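Local coordinates for 2-hydroxyhepta-2,4-diene-1,7-dioate isomerase (Mycobacterium marinum, PDB 3QDF), which probably acts as a metal-binding isomerase or hydrolase of the fumarylacetoacetate hydrolase family, named for isomerising 2-hydroxyhepta-2,4-diene-1,7-dioate in homoprotocatechuate degradation, at residues Val67-Lys72 with Leu231-Thr236; Thr100-Pro105 with Thr173-Gly178; His119-Leu124 with Gly150-Ala155; Leu192-Asn197 with Asp247-Thr252. All blocks are in the same frame, centred on the assembly; numbering follows the deposited sequence.

Contact 1 (Val67-Lys72 with Leu231-Thr236); sequences VVCVGK and LILTGT
V67, C69 and L233 meet on one face of a parallel strand pair. CG of L233 lies 3.9 Å from CG1 of V67, while its CD1 branch lies 3.8 Å from SG of C69. The two partners use different torsions. V67 sets CG1 opposite its own N (chi1 -179°), where it runs obliquely across L233; C69 turns SG opposite its carbonyl carbon (chi1 -52°), alongside the leucine branch. On the other face V68 and I232 touch more loosely, CB of V68 being 4.4 Å from CG1 of I232, and I216 and I220 of helix 213-223 cover I232. Beneath the side chains, V68 N bonds to L231 O, L233 N to V68 O, and V70 N to L233 O, the last at 2.8 Å with the donor nearly in line with the carbonyl. The strand axes diverge by 19°. Past L233 the pairing ends, and one water links the two segments, donating to G71 O at 2.7 Å and accepting from T236 N. The G235 N-H meanwhile bonds to OE1 of the zinc ligand E123. The register V67-L231, V68-I232, C69-L233 is that of a regular parallel beta ladder, whose C-terminal ends splay beside the zinc site of this FAH-type domain.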
loop_
_atom_site.group_PDB
_atom_site.type_symbol
_atom_site.label_atom_id
_atom_site.label_comp_id
_atom_site.label_asym_id
_atom_site.label_seq_id
_atom_site.Cartn_x
_atom_site.Cartn_y
_atom_site.Cartn_z
ATOM N N VAL A 67 -4.326 -9.131 2.455
ATOM C CA VAL A 67 -3.568 -8.422 1.456
ATOM C C VAL A 67 -3.310 -9.400 0.327
ATOM O O VAL A 67 -2.570 -10.361 0.508
ATOM C CB VAL A 67 -2.217 -7.922 2.058
ATOM C CG1 VAL A 67 -1.404 -7.151 1.005
ATOM C CG2 VAL A 67 -2.479 -7.060 3.306
ATOM N N VAL A 68 -3.924 -9.177 -0.834
ATOM C CA VAL A 68 -3.740 -10.104 -1.967
ATOM C C VAL A 68 -2.747 -9.410 -2.877
ATOM O O VAL A 68 -2.814 -8.188 -3.055
ATOM C CB VAL A 68 -5.055 -10.417 -2.716
ATOM C CG1 VAL A 68 -4.885 -11.644 -3.621
ATOM C CG2 VAL A 68 -6.197 -10.677 -1.738
ATOM N N CYS A 69 -1.800 -10.165 -3.424
ATOM C CA CYS A 69 -0.698 -9.577 -4.153
ATOM C C CYS A 69 -0.445 -10.267 -5.478
ATOM O O CYS A 69 -0.664 -11.474 -5.633
ATOM C CB CYS A 69 0.588 -9.672 -3.349
ATOM S SG CYS A 69 0.496 -9.059 -1.691
ATOM N N VAL A 70 0.104 -9.503 -6.414
ATOM C CA VAL A 70 0.385 -10.010 -7.735
ATOM C C VAL A 70 1.910 -10.140 -7.884
ATOM O O VAL A 70 2.655 -9.240 -7.492
ATOM C CB VAL A 70 -0.251 -9.086 -8.812
ATOM C CG1 VAL A 70 0.080 -9.570 -10.221
ATOM C CG2 VAL A 70 -1.784 -9.016 -8.617
ATOM N N GLY A 71 2.363 -11.278 -8.413
ATOM C CA GLY A 71 3.776 -11.476 -8.754
ATOM C C GLY A 71 4.267 -10.620 -9.910
ATOM O O GLY A 71 3.955 -9.422 -9.991
ATOM N N LYS A 72 5.079 -11.215 -10.767
ATOM C CA LYS A 72 5.587 -10.609 -11.984
ATOM C C LYS A 72 4.521 -9.859 -12.794
ATOM O O LYS A 72 3.731 -10.494 -13.499
ATOM C CB LYS A 72 6.164 -11.735 -12.850
ATOM N N LEU A 231 -6.682 -5.073 0.717
ATOM C CA LEU A 231 -5.640 -4.469 -0.075
ATOM C C LEU A 231 -5.204 -5.415 -1.157
ATOM O O LEU A 231 -5.113 -6.626 -0.931
ATOM C CB LEU A 231 -4.446 -4.208 0.820
ATOM C CG LEU A 231 -4.449 -2.867 1.527
ATOM C CD1 LEU A 231 -3.577 -3.003 2.796
ATOM C CD2 LEU A 231 -3.884 -1.819 0.534
ATOM N N ILE A 232 -4.949 -4.866 -2.343
ATOM C CA ILE A 232 -4.343 -5.622 -3.413
ATOM C C ILE A 232 -3.058 -4.914 -3.861
ATOM O O ILE A 232 -3.106 -3.769 -4.341
ATOM C CB ILE A 232 -5.284 -5.787 -4.633
ATOM C CG1 ILE A 232 -6.569 -6.559 -4.248
ATOM C CG2 ILE A 232 -4.537 -6.508 -5.766
ATOM C CD1 ILE A 232 -7.666 -6.493 -5.304
ATOM N N LEU A 233 -1.916 -5.592 -3.709
ATOM C CA LEU A 233 -0.635 -5.081 -4.233
ATOM C C LEU A 233 -0.433 -5.573 -5.661
ATOM O O LEU A 233 -0.405 -6.788 -5.909
ATOM C CB LEU A 233 0.529 -5.510 -3.348
ATOM C CG LEU A 233 0.502 -5.207 -1.842
ATOM C CD1 LEU A 233 1.896 -5.572 -1.249
ATOM C CD2 LEU A 233 0.125 -3.748 -1.550
ATOM N N THR A 234 -0.238 -4.642 -6.584
ATOM C CA THR A 234 -0.345 -4.934 -8.016
ATOM C C THR A 234 0.972 -5.272 -8.732
ATOM O O THR A 234 1.008 -5.361 -9.969
ATOM C CB THR A 234 -1.049 -3.802 -8.752
ATOM O OG1 THR A 234 -0.226 -2.630 -8.736
ATOM C CG2 THR A 234 -2.410 -3.489 -8.090
ATOM N N GLY A 235 2.037 -5.479 -7.958
ATOM C CA GLY A 235 3.325 -5.918 -8.517
ATOM C C GLY A 235 4.299 -4.759 -8.509
ATOM O O GLY A 235 3.895 -3.609 -8.333
ATOM N N THR A 236 5.580 -5.068 -8.671
ATOM C CA THR A 236 6.622 -4.071 -8.597
ATOM C C THR A 236 7.390 -4.001 -9.930
ATOM O O THR A 236 7.601 -5.048 -10.596
ATOM C CB THR A 236 7.590 -4.373 -7.406
ATOM O OG1 THR A 236 8.327 -3.190 -7.053
ATOM C CG2 THR A 236 8.584 -5.510 -7.752
HETATM O O HOH W 1 5.721 -7.424 -10.384
#

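Contact 2 (Thr100-Pro105 with Thr173-Gly178); sequences TAIVGP and TFCPVG
One water oxygen is gripped three times between T100, I102 and T173: it donates to T100 O at 2.7 Å and to I102 O, and accepts from T173 N, which lies 2.9 Å from the water oxygen. Beside it runs a short parallel beta ladder, I102 with C175 and V103 with P176, inside the FAH-type domain. Of its three backbone hydrogen bonds, V177 N to V103 O is the straight one, 2.8 Å long with the donor nearly in line with the C=O; the CA-H of P176 approaches the same oxygen. The other two bonds are less regular. C175 N reaches A101 O at 2.8 Å and V103 N reaches C175 O at 3.2 Å, but in both cases the donor stands well above the carbonyl plane, 53° and 62° out of it. F174 O and P176 O bond to V153 N and N151 N of strand 144-155, and F174 O also to K97 NZ.

V103 carries most of the side-chain contact on its face. With CG1 set opposite its carbonyl carbon (chi1 -65°), that methyl lies 3.8 Å from T173 CA, while CG2 lies alongside the P176 ring, 4.0 Å from P176 CG. I102 and C175 lie on the other face, where CG2 of I102 meets CG2 of V177. Just before the strand, A101 CB rests 3.8 Å from C175 CB.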
loop_
_atom_site.group_PDB
_atom_site.type_symbol
_atom_site.label_atom_id
_atom_site.label_comp_id
_atom_site.label_asym_id
_atom_site.label_seq_id
_atom_site.Cartn_x
_atom_site.Cartn_y
_atom_site.Cartn_z
ATOM N N THR A 100 -1.158 -9.000 9.637
ATOM C CA THR A 100 -0.151 -8.744 10.673
ATOM C C THR A 100 1.157 -8.192 10.088
ATOM O O THR A 100 2.004 -7.718 10.841
ATOM C CB THR A 100 0.137 -10.029 11.477
ATOM O OG1 THR A 100 0.380 -11.098 10.560
ATOM C CG2 THR A 100 -1.057 -10.392 12.369
ATOM N N ALA A 101 1.313 -8.207 8.749
ATOM C CA ALA A 101 2.508 -7.631 8.134
ATOM C C ALA A 101 2.405 -6.127 7.937
ATOM O O ALA A 101 3.426 -5.471 7.708
ATOM C CB ALA A 101 2.882 -8.342 6.783
ATOM N N ILE A 102 1.190 -5.582 8.047
ATOM C CA ILE A 102 0.952 -4.188 7.683
ATOM C C ILE A 102 1.557 -3.250 8.722
ATOM O O ILE A 102 1.418 -3.467 9.938
ATOM C CB ILE A 102 -0.579 -3.867 7.472
ATOM C CG1 ILE A 102 -1.156 -4.644 6.282
ATOM C CG2 ILE A 102 -0.806 -2.354 7.291
ATOM C CD1 ILE A 102 -2.699 -4.635 6.216
ATOM N N VAL A 103 2.253 -2.222 8.248
ATOM C CA VAL A 103 2.518 -1.059 9.114
ATOM C C VAL A 103 2.189 0.195 8.321
ATOM O O VAL A 103 2.129 0.142 7.094
ATOM C CB VAL A 103 3.993 -0.973 9.597
ATOM C CG1 VAL A 103 4.327 -2.147 10.499
ATOM C CG2 VAL A 103 4.961 -0.899 8.424
ATOM N N GLY A 104 1.993 1.308 9.032
ATOM C CA GLY A 104 1.724 2.574 8.394
ATOM C C GLY A 104 2.978 3.346 8.043
ATOM O O GLY A 104 4.103 2.844 8.181
ATOM N N PRO A 105 2.795 4.578 7.544
ATOM C CA PRO A 105 3.892 5.470 7.232
ATOM C C PRO A 105 4.794 5.686 8.433
ATOM O O PRO A 105 4.296 5.785 9.564
ATOM C CB PRO A 105 3.193 6.792 6.909
ATOM C CG PRO A 105 1.867 6.434 6.527
ATOM C CD PRO A 105 1.492 5.158 7.190
ATOM N N THR A 173 5.691 -6.364 9.766
ATOM C CA THR A 173 6.289 -5.115 9.216
ATOM C C THR A 173 6.636 -5.164 7.721
ATOM O O THR A 173 7.071 -4.169 7.150
ATOM C CB THR A 173 7.512 -4.564 10.052
ATOM O OG1 THR A 173 8.691 -5.316 9.741
ATOM C CG2 THR A 173 7.240 -4.622 11.577
ATOM N N PHE A 174 6.399 -6.301 7.070
ATOM C CA PHE A 174 6.789 -6.464 5.688
ATOM C C PHE A 174 5.729 -5.967 4.729
ATOM O O PHE A 174 5.834 -6.196 3.523
ATOM C CB PHE A 174 7.131 -7.940 5.374
ATOM C CG PHE A 174 8.571 -8.325 5.674
ATOM C CD1 PHE A 174 9.307 -7.656 6.656
ATOM C CD2 PHE A 174 9.178 -9.372 4.970
ATOM C CE1 PHE A 174 10.633 -8.020 6.927
ATOM C CE2 PHE A 174 10.510 -9.749 5.240
ATOM C CZ PHE A 174 11.232 -9.079 6.214
ATOM N N CYS A 175 4.702 -5.303 5.245
ATOM C CA CYS A 175 3.716 -4.684 4.349
ATOM C C CYS A 175 3.410 -3.205 4.742
ATOM O O CYS A 175 2.295 -2.880 5.109
ATOM C CB CYS A 175 2.444 -5.536 4.227
ATOM S SG CYS A 175 1.437 -5.043 2.797
ATOM N N PRO A 176 4.418 -2.318 4.658
ATOM C CA PRO A 176 4.086 -0.903 4.800
ATOM C C PRO A 176 2.989 -0.508 3.811
ATOM O O PRO A 176 2.996 -0.980 2.653
ATOM C CB PRO A 176 5.388 -0.192 4.425
ATOM C CG PRO A 176 6.475 -1.186 4.750
ATOM C CD PRO A 176 5.858 -2.543 4.428
ATOM N N VAL A 177 2.056 0.337 4.252
ATOM C CA VAL A 177 0.968 0.808 3.366
ATOM C C VAL A 177 0.650 2.226 3.752
ATOM O O VAL A 177 0.635 2.559 4.934
ATOM C CB VAL A 177 -0.348 -0.016 3.553
ATOM C CG1 VAL A 177 -1.493 0.576 2.724
ATOM C CG2 VAL A 177 -0.140 -1.477 3.215
ATOM N N GLY A 178 0.380 3.066 2.765
ATOM C CA GLY A 178 0.002 4.453 3.012
ATOM C C GLY A 178 0.562 5.332 1.909
ATOM O O GLY A 178 0.978 4.827 0.863
HETATM O O HOH W 2 3.298 -5.377 11.057
#

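Contact 3 (His119-Leu124 with Gly150-Ala155); sequences HFEGEL and GNDVSA. With ZN (zinc ion), chain B; EDO (1,2-ethanediol), chain D.
Three first torsions gather the carboxylates of E121, E123 and D152 on one zinc ion. Both glutamates turn CG opposite the carbonyl carbon and continue extended, whereas D152 places CG opposite its own N (chi1 -176°). Each then presents one oxygen to the metal: E123 OE2 at 2.0 Å, D152 OD2 at 2.1 Å and E121 OE2 at 2.3 Å from the zinc. The D152 carboxylate plane is almost perpendicular to both others, 84° from that of E121 and 87° from that of E123; its side chain runs alongside E121 and obliquely to E123. E121 OE2 and D152 OD2 come within 2.9 Å, a pairing of acceptors explained by the shared cation. O1 of a 1,2-ethanediol, probably from the crystallisation liquor, and a water complete five ligands, and that water also donates to E123 OE1.

The second shell holds the outer oxygens: R156 forms a salt bridge with E121 OE1, K97 with D152 OD1, and the G235 N-H bonds to E123 OE1. The backbone pairing is interrupted between H119-S154 and G122-N151; there N151 OD1 accepts E121 N at 2.9 Å, and D152 N meets E121 O on a lone pair. D152 centres an inverse gamma turn, and S154 OG bonds back to D152 O. Two glutamates and an aspartate, at and beside the irregular break between two antiparallel strands, form the metal site characteristic of the fumarylacetoacetate hydrolase fold.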
loop_
_atom_site.group_PDB
_atom_site.type_symbol
_atom_site.label_atom_id
_atom_site.label_comp_id
_atom_site.label_asym_id
_atom_site.label_seq_id
_atom_site.Cartn_x
_atom_site.Cartn_y
_atom_site.Cartn_z
ATOM N N HIS A 119 14.482 -7.466 0.319
ATOM C CA HIS A 119 14.198 -6.458 -0.701
ATOM C C HIS A 119 12.966 -5.634 -0.387
ATOM O O HIS A 119 11.984 -6.152 0.162
ATOM C CB HIS A 119 13.981 -7.124 -2.072
ATOM C CG HIS A 119 15.245 -7.575 -2.733
ATOM N ND1 HIS A 119 15.315 -7.867 -4.078
ATOM C CD2 HIS A 119 16.495 -7.769 -2.240
ATOM C CE1 HIS A 119 16.551 -8.235 -4.385
ATOM N NE2 HIS A 119 17.287 -8.183 -3.287
ATOM N N PHE A 120 13.022 -4.359 -0.767
ATOM C CA PHE A 120 11.836 -3.521 -0.895
ATOM C C PHE A 120 11.175 -3.868 -2.239
ATOM O O PHE A 120 11.821 -4.415 -3.139
ATOM C CB PHE A 120 12.213 -2.035 -0.866
ATOM C CG PHE A 120 13.090 -1.620 -2.027
ATOM C CD1 PHE A 120 12.536 -1.346 -3.274
ATOM C CD2 PHE A 120 14.483 -1.580 -1.890
ATOM C CE1 PHE A 120 13.343 -1.002 -4.349
ATOM C CE2 PHE A 120 15.296 -1.239 -2.967
ATOM C CZ PHE A 120 14.722 -0.951 -4.196
ATOM N N GLU A 121 9.890 -3.570 -2.367
ATOM C CA GLU A 121 9.216 -3.602 -3.659
ATOM C C GLU A 121 8.122 -2.553 -3.605
ATOM O O GLU A 121 7.110 -2.765 -2.953
ATOM C CB GLU A 121 8.567 -4.969 -3.946
ATOM C CG GLU A 121 9.522 -6.167 -4.111
ATOM C CD GLU A 121 8.808 -7.426 -4.604
ATOM O OE1 GLU A 121 9.470 -8.398 -5.054
ATOM O OE2 GLU A 121 7.570 -7.441 -4.566
ATOM N N GLY A 122 8.322 -1.442 -4.316
ATOM C CA GLY A 122 7.310 -0.380 -4.397
ATOM C C GLY A 122 6.191 -0.801 -5.313
ATOM O O GLY A 122 6.451 -1.270 -6.421
ATOM N N GLU A 123 4.942 -0.641 -4.853
ATOM C CA GLU A 123 3.777 -1.093 -5.615
ATOM C C GLU A 123 2.568 -0.189 -5.445
ATOM O O GLU A 123 2.272 0.304 -4.332
ATOM C CB GLU A 123 3.374 -2.522 -5.203
ATOM C CG GLU A 123 4.558 -3.466 -5.110
ATOM C CD GLU A 123 4.222 -4.940 -5.193
ATOM O OE1 GLU A 123 3.024 -5.345 -5.303
ATOM O OE2 GLU A 123 5.202 -5.711 -5.130
ATOM N N LEU A 124 1.840 -0.009 -6.546
ATOM C CA LEU A 124 0.511 0.581 -6.481
ATOM C C LEU A 124 -0.422 -0.380 -5.734
ATOM O O LEU A 124 -0.465 -1.574 -6.022
ATOM C CB LEU A 124 -0.015 0.848 -7.890
ATOM C CG LEU A 124 -1.473 1.294 -7.987
ATOM C CD1 LEU A 124 -1.607 2.773 -7.553
ATOM C CD2 LEU A 124 -2.046 1.044 -9.416
ATOM N N GLY A 150 1.958 0.487 -1.506
ATOM C CA GLY A 150 2.448 -0.613 -0.707
ATOM C C GLY A 150 3.925 -0.860 -0.936
ATOM O O GLY A 150 4.475 -0.541 -2.016
ATOM N N ASN A 151 4.575 -1.403 0.097
ATOM C CA ASN A 151 5.945 -1.893 0.001
ATOM C C ASN A 151 5.920 -3.393 0.273
ATOM O O ASN A 151 5.796 -3.828 1.441
ATOM C CB ASN A 151 6.869 -1.177 1.014
ATOM C CG ASN A 151 8.355 -1.452 0.764
ATOM O OD1 ASN A 151 8.712 -2.393 0.068
ATOM N ND2 ASN A 151 9.223 -0.623 1.349
ATOM N N ASP A 152 6.027 -4.185 -0.798
ATOM C CA ASP A 152 5.997 -5.647 -0.669
ATOM C C ASP A 152 7.358 -6.193 -0.199
ATOM O O ASP A 152 8.152 -6.771 -0.984
ATOM C CB ASP A 152 5.582 -6.277 -1.999
ATOM C CG ASP A 152 5.448 -7.787 -1.909
ATOM O OD1 ASP A 152 5.364 -8.318 -0.777
ATOM O OD2 ASP A 152 5.414 -8.442 -2.966
ATOM N N VAL A 153 7.643 -6.014 1.086
ATOM C CA VAL A 153 8.959 -6.413 1.607
ATOM C C VAL A 153 9.128 -7.939 1.538
ATOM O O VAL A 153 8.209 -8.693 1.893
ATOM C CB VAL A 153 9.202 -5.827 3.011
ATOM C CG1 VAL A 153 10.596 -6.139 3.473
ATOM C CG2 VAL A 153 8.997 -4.314 2.982
ATOM N N SER A 154 10.294 -8.383 1.050
ATOM C CA SER A 154 10.490 -9.777 0.660
ATOM C C SER A 154 11.889 -10.289 1.031
ATOM O O SER A 154 12.911 -9.745 0.560
ATOM C CB SER A 154 10.301 -9.933 -0.854
ATOM O OG SER A 154 9.117 -9.275 -1.309
ATOM N N ALA A 155 11.926 -11.330 1.866
ATOM C CA ALA A 155 13.160 -12.054 2.170
ATOM C C ALA A 155 13.479 -13.027 1.020
ATOM O O ALA A 155 12.896 -14.124 0.935
ATOM C CB ALA A 155 13.015 -12.797 3.483
HETATM ZN ZN ZN B . 5.345 -7.713 -4.955
HETATM C C1 EDO D . 6.265 -10.216 -6.120
HETATM O O1 EDO D . 5.880 -8.918 -6.623
HETATM C C2 EDO D . 7.515 -10.792 -6.798
HETATM O O2 EDO D . 8.380 -11.404 -5.814
HETATM O O HOH W 3 3.095 -7.912 -5.219
#

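Contact 4 (Leu192-Asn197 with Asp247-Thr252); sequences LRTEVN and DTVSIT
T194 packs against V249 and I251 on the buried face of an antiparallel ladder whose strand axes run 170° apart. Its CG2, opposite the backbone N, lies 3.8 Å from CG2 of V249; its OG1 lies beside CG1 of I251 and bonds to Q202. V196 extends this apolar row, and F120 lies against T194, V196 and V249. R193-T252 and E195-S250 are hydrogen-bonded pairs, with T252 N to R193 O at 2.7 Å and 174°.

The opposite face is more open and polar. R193 bends at chi3 (80°), which brings NE to E195 OE2 at 3.1 Å in a straight, in-plane salt bridge using the anti lone pair of that oxygen. T252 CB lies over one guanidinium face near its rim, 3.9 Å above the plane. At the exposed end N197 replaces a backbone partner: its OD1 accepts T248 N at 3.0 Å, and its ND2 reaches D247 OD1 from above the carboxylate plane. A water joins N197 OD1 to T248 OG1. NH1 of R193 also makes a long, weak ion pair with E191, a ligand of the second zinc. The arginine charge is probably offset at least partly by E195, within the same segment, and may also be felt at E191.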
loop_
_atom_site.group_PDB
_atom_site.type_symbol
_atom_site.label_atom_id
_atom_site.label_comp_id
_atom_site.label_asym_id
_atom_site.label_seq_id
_atom_site.Cartn_x
_atom_site.Cartn_y
_atom_site.Cartn_z
ATOM N N LEU A 192 5.741 5.672 -10.733
ATOM C CA LEU A 192 6.140 5.136 -9.438
ATOM C C LEU A 192 7.664 5.233 -9.283
ATOM O O LEU A 192 8.421 4.801 -10.158
ATOM C CB LEU A 192 5.657 3.685 -9.281
ATOM C CG LEU A 192 5.995 2.867 -8.036
ATOM C CD1 LEU A 192 5.122 1.592 -8.012
ATOM C CD2 LEU A 192 7.493 2.500 -7.948
ATOM N N ARG A 193 8.107 5.776 -8.160
ATOM C CA ARG A 193 9.523 5.986 -7.929
ATOM C C ARG A 193 9.851 5.519 -6.526
ATOM O O ARG A 193 9.211 5.948 -5.564
ATOM C CB ARG A 193 9.850 7.476 -8.091
ATOM C CG ARG A 193 11.342 7.845 -8.115
ATOM C CD ARG A 193 11.490 9.359 -8.376
ATOM N NE ARG A 193 11.269 10.168 -7.171
ATOM C CZ ARG A 193 10.231 10.980 -6.952
ATOM N NH1 ARG A 193 9.260 11.133 -7.848
ATOM N NH2 ARG A 193 10.166 11.652 -5.813
ATOM N N THR A 194 10.852 4.656 -6.412
ATOM C CA THR A 194 11.350 4.194 -5.115
ATOM C C THR A 194 12.771 4.685 -4.837
ATOM O O THR A 194 13.667 4.588 -5.689
ATOM C CB THR A 194 11.336 2.650 -4.998
ATOM O OG1 THR A 194 10.024 2.157 -5.301
ATOM C CG2 THR A 194 11.745 2.222 -3.590
ATOM N N GLU A 195 12.973 5.200 -3.630
ATOM C CA GLU A 195 14.284 5.655 -3.201
ATOM C C GLU A 195 14.725 4.950 -1.937
ATOM O O GLU A 195 13.918 4.659 -1.059
ATOM C CB GLU A 195 14.288 7.165 -2.963
ATOM C CG GLU A 195 14.029 7.963 -4.219
ATOM C CD GLU A 195 13.839 9.447 -3.951
ATOM O OE1 GLU A 195 14.279 9.937 -2.874
ATOM O OE2 GLU A 195 13.252 10.115 -4.831
ATOM N N VAL A 196 16.017 4.673 -1.864
ATOM C CA VAL A 196 16.631 4.146 -0.655
ATOM C C VAL A 196 17.732 5.149 -0.308
ATOM O O VAL A 196 18.688 5.319 -1.075
ATOM C CB VAL A 196 17.181 2.704 -0.875
ATOM C CG1 VAL A 196 17.890 2.183 0.377
ATOM C CG2 VAL A 196 16.039 1.762 -1.268
ATOM N N ASN A 197 17.552 5.854 0.808
ATOM C CA ASN A 197 18.461 6.937 1.231
ATOM C C ASN A 197 18.609 7.994 0.163
ATOM O O ASN A 197 19.712 8.431 -0.128
ATOM C CB ASN A 197 19.840 6.386 1.640
ATOM C CG ASN A 197 19.726 5.196 2.562
ATOM O OD1 ASN A 197 18.833 5.139 3.412
ATOM N ND2 ASN A 197 20.623 4.233 2.404
ATOM N N ASP A 247 18.661 2.112 6.842
ATOM C CA ASP A 247 18.141 2.645 5.567
ATOM C C ASP A 247 16.788 3.301 5.780
ATOM O O ASP A 247 16.097 2.999 6.763
ATOM C CB ASP A 247 17.963 1.550 4.509
ATOM C CG ASP A 247 19.283 1.000 3.971
ATOM O OD1 ASP A 247 20.336 1.677 4.069
ATOM O OD2 ASP A 247 19.255 -0.120 3.417
ATOM N N THR A 248 16.431 4.193 4.857
ATOM C CA THR A 248 15.075 4.683 4.711
ATOM C C THR A 248 14.623 4.450 3.282
ATOM O O THR A 248 15.330 4.787 2.339
ATOM C CB THR A 248 14.970 6.184 5.016
ATOM O OG1 THR A 248 15.457 6.427 6.338
ATOM C CG2 THR A 248 13.542 6.643 4.946
ATOM N N VAL A 249 13.426 3.890 3.131
ATOM C CA VAL A 249 12.868 3.626 1.812
ATOM C C VAL A 249 11.606 4.447 1.606
ATOM O O VAL A 249 10.702 4.450 2.454
ATOM C CB VAL A 249 12.690 2.088 1.547
ATOM C CG1 VAL A 249 11.963 1.430 2.678
ATOM C CG2 VAL A 249 12.009 1.817 0.216
ATOM N N SER A 250 11.582 5.183 0.497
ATOM C CA SER A 250 10.458 6.035 0.136
ATOM C C SER A 250 9.957 5.658 -1.226
ATOM O O SER A 250 10.726 5.634 -2.190
ATOM C CB SER A 250 10.898 7.497 0.099
ATOM O OG SER A 250 11.061 7.970 1.414
ATOM N N ILE A 251 8.675 5.354 -1.307
ATOM C CA ILE A 251 8.020 5.047 -2.571
ATOM C C ILE A 251 7.036 6.183 -2.838
ATOM O O ILE A 251 6.177 6.502 -1.985
ATOM C CB ILE A 251 7.255 3.692 -2.487
ATOM C CG1 ILE A 251 8.194 2.563 -2.038
ATOM C CG2 ILE A 251 6.563 3.336 -3.801
ATOM C CD1 ILE A 251 7.477 1.477 -1.146
ATOM N N THR A 252 7.163 6.799 -4.013
ATOM C CA THR A 252 6.265 7.872 -4.419
ATOM C C THR A 252 5.467 7.420 -5.632
ATOM O O THR A 252 6.038 6.917 -6.616
ATOM C CB THR A 252 7.062 9.170 -4.772
ATOM O OG1 THR A 252 7.757 9.621 -3.611
ATOM C CG2 THR A 252 6.123 10.310 -5.262
HETATM O O HOH W 4 18.352 6.119 6.133
#

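From the N terminus, strand 67-70 starts contact 1, which closes last but one, when 231-236 returns beside it. Within that long loop lies contact 2, opened at 100-105 and closed at 173-178, and within contact 2 lies contact 3, 119-124 with 150-155. Contact 4 opens at 192-197, after contacts 2 and 3 have closed, and closes at 247-252 beyond the end of contact 1, so contacts 1 and 4 cross. Strand 144-155 pairs with 175-182, linking contacts 2 and 3, while strand 118-128 pairs with 231-233, linking 3 and 1. Contact 4 belongs to a separate five-stranded sheet, packed against contact 3 through F120 and N151.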